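Two-component system sensor histidine kinase (Bacteroides thetaiotaomicron, PDB 3OTT) probably acts as a membrane-bound phosphorelay sensor kinase and transcription regulator, with this extracellular beta-propeller and beta-sandwich piece apparently sensing saccharides. Local coordinates at residues 142-147 against 166-171; 152-155 against 159-162. All coordinates share one frame; numbering follows the deposited sequence.

Overall arrangement
Both contacts belong to one blade of a beta-propeller, the four-stranded antiparallel sheet of strands 148-153, 159-163, 166-171 and 176-180 in that order. Contact 2 is the hairpin of the first two strands; contact 1 sets the loop after helix 138-141, which leads into the first strand, against the third. Along the chain, contact 2 is nested inside the loop that contact 1 closes, and their centres lie about 11 Å apart. Strands 159-163 and 166-171 join them directly, Y170 N lying 2.8 Å from I159 O and C168 O 3.0 Å from V161 N. Entry loop and hairpin thus pack as one blade of the extracellular part.

Contact 1: 142-147 against 166-171; sequences GLPNNT and GLCRYI
C168 meets the loop 142-147 with its sulfur, which touches both L143 and P144. From CA the side chain heads for the loop: CB comes within 3.9 Å of P144 CD, and SG then reaches the same P144 CD at 3.6 Å and L143 CD2 at 3.7 Å. The chi1 of 70° sets SG between the backbone N and the carbonyl carbon of C168, and from there it serves two neighbours at once, a ring carbon of the proline and a branch tip of the leucine. L143 does not aim its CB straight at the strand; its side chain comes nearer only towards the end, with CD2 making the touch while CG stands anti to the carbonyl carbon (chi1 -86°). P144 does point at the strand, and its ring also passes G166, CG lying 4.2 Å from G166 O.

This is the entry to a propeller blade: the chain leaves helix 138-141 at G142, which has positive phi, and passes the third strand of the sheet, 166-171, at L143 and P144 before becoming the first, 148-153. The strand's backbone is already engaged with its sheet neighbours, C168 pairing with V161 and R169 with E178, and the loop meets it through apolar side chains. The side chains of L143 and C168 both also touch F177 of the fourth strand, 176-180.

Farther along the loop the backbone is shaped by an Asx turn. N145 OD1 accepts from T147 N at 2.8 Å, with an N-H...O angle of 160° and the donor slightly tilted from the carbonyl plane. T147 OG1 in turn is hydrogen-bonded to L120 O, and T147 pairs through its backbone with Y164.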
# COMPACT_ATOMS: atom_id res chain seq x y z
N GLY B 142 6.40 21.37 30.78
CA GLY B 142 7.78 20.91 31.01
C GLY B 142 8.66 21.07 29.77
O GLY B 142 9.63 20.34 29.58
N LEU B 143 8.32 22.01 28.89
CA LEU B 143 9.23 22.32 27.78
C LEU B 143 10.56 22.83 28.34
O LEU B 143 10.57 23.52 29.34
CB LEU B 143 8.61 23.35 26.85
CG LEU B 143 7.70 22.84 25.75
CD1 LEU B 143 7.25 24.05 24.96
CD2 LEU B 143 8.44 21.84 24.85
N PRO B 144 11.70 22.46 27.71
CA PRO B 144 12.94 23.00 28.31
C PRO B 144 13.09 24.52 28.04
O PRO B 144 13.68 25.24 28.84
CB PRO B 144 14.07 22.15 27.68
CG PRO B 144 13.45 21.48 26.48
CD PRO B 144 11.96 21.42 26.70
N ASN B 145 12.47 25.01 26.96
CA ASN B 145 12.53 26.43 26.59
C ASN B 145 11.33 26.69 25.64
O ASN B 145 10.80 25.75 25.09
CB ASN B 145 13.92 26.73 25.98
CG ASN B 145 14.21 28.21 25.82
OD1 ASN B 145 13.71 28.84 24.88
ND2 ASN B 145 15.04 28.78 26.70
N ASN B 146 10.84 27.92 25.55
CA ASN B 146 9.73 28.31 24.65
C ASN B 146 10.21 28.74 23.27
O ASN B 146 9.39 28.93 22.38
CB ASN B 146 8.94 29.49 25.26
CG ASN B 146 8.24 29.09 26.58
OD1 ASN B 146 7.57 28.02 26.66
ND2 ASN B 146 8.42 29.92 27.63
N THR B 147 11.52 28.92 23.08
CA THR B 147 12.08 29.15 21.75
C THR B 147 12.31 27.85 20.97
O THR B 147 13.24 27.11 21.29
CB THR B 147 13.35 29.99 21.81
OG1 THR B 147 13.01 31.25 22.39
CG2 THR B 147 13.89 30.31 20.39
N GLY B 166 17.80 22.56 24.12
CA GLY B 166 17.78 21.09 24.13
C GLY B 166 16.59 20.41 23.47
O GLY B 166 15.69 21.07 22.90
N LEU B 167 16.59 19.09 23.58
CA LEU B 167 15.64 18.25 22.90
C LEU B 167 14.69 17.60 23.87
O LEU B 167 15.08 17.15 24.96
CB LEU B 167 16.40 17.17 22.17
CG LEU B 167 15.62 16.19 21.29
CD1 LEU B 167 15.04 16.85 20.05
CD2 LEU B 167 16.56 15.05 20.95
N CYS B 168 13.44 17.50 23.47
CA CYS B 168 12.48 16.84 24.24
C CYS B 168 11.49 16.16 23.31
O CYS B 168 11.53 16.34 22.09
CB CYS B 168 11.81 17.83 25.15
SG CYS B 168 10.76 19.00 24.35
N ARG B 169 10.61 15.38 23.90
CA ARG B 169 9.70 14.54 23.18
C ARG B 169 8.31 14.61 23.78
O ARG B 169 8.14 14.40 24.98
CB ARG B 169 10.18 13.09 23.21
CG ARG B 169 9.19 12.17 22.54
CD ARG B 169 9.71 10.75 22.40
NE ARG B 169 10.16 10.15 23.65
CZ ARG B 169 11.02 9.14 23.72
NH1 ARG B 169 11.52 8.60 22.61
NH2 ARG B 169 11.38 8.68 24.90
N TYR B 170 7.29 14.83 22.96
CA TYR B 170 5.93 14.92 23.51
C TYR B 170 5.39 13.63 24.14
O TYR B 170 5.56 12.53 23.58
CB TYR B 170 4.99 15.32 22.42
CG TYR B 170 3.61 15.66 22.84
CD1 TYR B 170 3.36 16.50 23.92
CD2 TYR B 170 2.54 15.16 22.13
CE1 TYR B 170 2.04 16.82 24.27
CE2 TYR B 170 1.24 15.49 22.44
CZ TYR B 170 0.98 16.31 23.50
OH TYR B 170 -0.34 16.61 23.79
N ILE B 171 4.71 13.79 25.26
CA ILE B 171 4.03 12.68 25.94
C ILE B 171 2.50 12.87 25.83
O ILE B 171 1.92 13.61 26.60
CB ILE B 171 4.46 12.59 27.43
CG1 ILE B 171 5.99 12.75 27.56
CG2 ILE B 171 3.91 11.27 28.04
CD1 ILE B 171 6.55 12.97 29.09

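Contact 2: 152-155 against 159-162; sequences IRTK and IYVG
I152 and Y160 face each other as a hydrogen-bonded antiparallel pair in the beta hairpin of strands 148-153 and 159-163, the first two strands of a propeller blade. Two backbone bonds join them, both nearly straight: I152 N gives to Y160 O at 3.1 Å, and Y160 N gives to I152 O at 3.0 Å. I152 O also receives a CA-H...O contact from I159 CA at 3.5 Å. R153 and I159 follow as the non-hydrogen-bonded pair.

The apolar contacts fall on the two faces of the sheet. On the face of I152 and Y160, I152 CG1 reaches Y160 CB at 3.9 Å; both side chains also touch L196 of strand 193-199, the first strand of the following four-stranded sheet. On the face of R153 and I159, the aliphatic base of the arginine lies across the isoleucine, CG meeting I159 CD1 at 3.9 Å. R153 then bends at chi3 (86°) and carries its guanidinium group away from I159 to N157 OD1 in the turn.

Among the polar ends, T154 OG1 is held within the turn, hydrogen-bonded to D156 OD1 and Q158 N, while Y160 OH is hydrogen-bonded to R169 NH1 of the third strand. The remaining branch of the threonine, anti to its carbonyl carbon, meets the tyrosine ring obliquely: T154 CG2 lies 3.8 Å from Y160 CE1 and 4.0 Å from Y160 CD1.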
# COMPACT_ATOMS: atom_id res chain seq x y z
N ILE B 152 9.66 17.64 14.40
CA ILE B 152 9.38 16.52 13.49
C ILE B 152 8.44 15.49 14.03
O ILE B 152 8.33 15.27 15.25
CB ILE B 152 10.67 15.77 12.97
CG1 ILE B 152 11.43 15.17 14.14
CG2 ILE B 152 11.54 16.64 11.99
CD1 ILE B 152 12.38 14.01 13.77
N ARG B 153 7.75 14.85 13.11
CA ARG B 153 6.94 13.69 13.43
C ARG B 153 7.63 12.49 12.86
O ARG B 153 7.97 12.51 11.69
CB ARG B 153 5.52 13.79 12.83
CG ARG B 153 4.63 12.64 13.36
CD ARG B 153 3.30 12.51 12.64
NE ARG B 153 3.46 11.69 11.48
CZ ARG B 153 2.98 10.46 11.31
NH1 ARG B 153 2.20 9.86 12.19
NH2 ARG B 153 3.28 9.85 10.18
N THR B 154 7.87 11.47 13.68
CA THR B 154 8.34 10.17 13.16
C THR B 154 7.19 9.26 12.64
O THR B 154 6.02 9.52 12.93
CB THR B 154 9.13 9.39 14.22
OG1 THR B 154 8.34 9.23 15.38
CG2 THR B 154 10.45 10.10 14.59
N LYS B 155 7.53 8.21 11.89
CA LYS B 155 6.60 7.20 11.34
C LYS B 155 5.76 6.52 12.42
O LYS B 155 4.65 6.07 12.17
CB LYS B 155 7.38 6.15 10.58
CG LYS B 155 7.25 6.25 9.07
CD LYS B 155 7.42 7.70 8.51
CE LYS B 155 6.99 7.71 7.04
NZ LYS B 155 7.43 8.98 6.40
N ILE B 159 6.46 12.94 18.57
CA ILE B 159 6.80 14.32 18.25
C ILE B 159 8.04 14.75 18.98
O ILE B 159 8.06 14.77 20.22
CB ILE B 159 5.65 15.29 18.58
CG1 ILE B 159 4.32 14.88 17.91
CG2 ILE B 159 6.03 16.69 18.31
CD1 ILE B 159 4.28 15.02 16.38
N TYR B 160 9.06 15.16 18.19
CA TYR B 160 10.34 15.59 18.70
C TYR B 160 10.45 17.08 18.55
O TYR B 160 10.18 17.60 17.49
CB TYR B 160 11.51 14.85 18.00
CG TYR B 160 11.64 13.40 18.45
CD1 TYR B 160 10.95 12.41 17.80
CD2 TYR B 160 12.44 13.05 19.53
CE1 TYR B 160 11.07 11.09 18.16
CE2 TYR B 160 12.56 11.72 19.95
CZ TYR B 160 11.83 10.75 19.26
OH TYR B 160 11.90 9.44 19.63
N VAL B 161 10.87 17.78 19.59
CA VAL B 161 10.90 19.26 19.58
C VAL B 161 12.31 19.74 19.98
O VAL B 161 12.74 19.53 21.12
CB VAL B 161 9.85 19.83 20.56
CG1 VAL B 161 9.91 21.41 20.64
CG2 VAL B 161 8.51 19.32 20.21
N GLY B 162 13.00 20.41 19.05
CA GLY B 162 14.32 20.99 19.29
C GLY B 162 14.18 22.46 19.63
O GLY B 162 13.54 23.23 18.91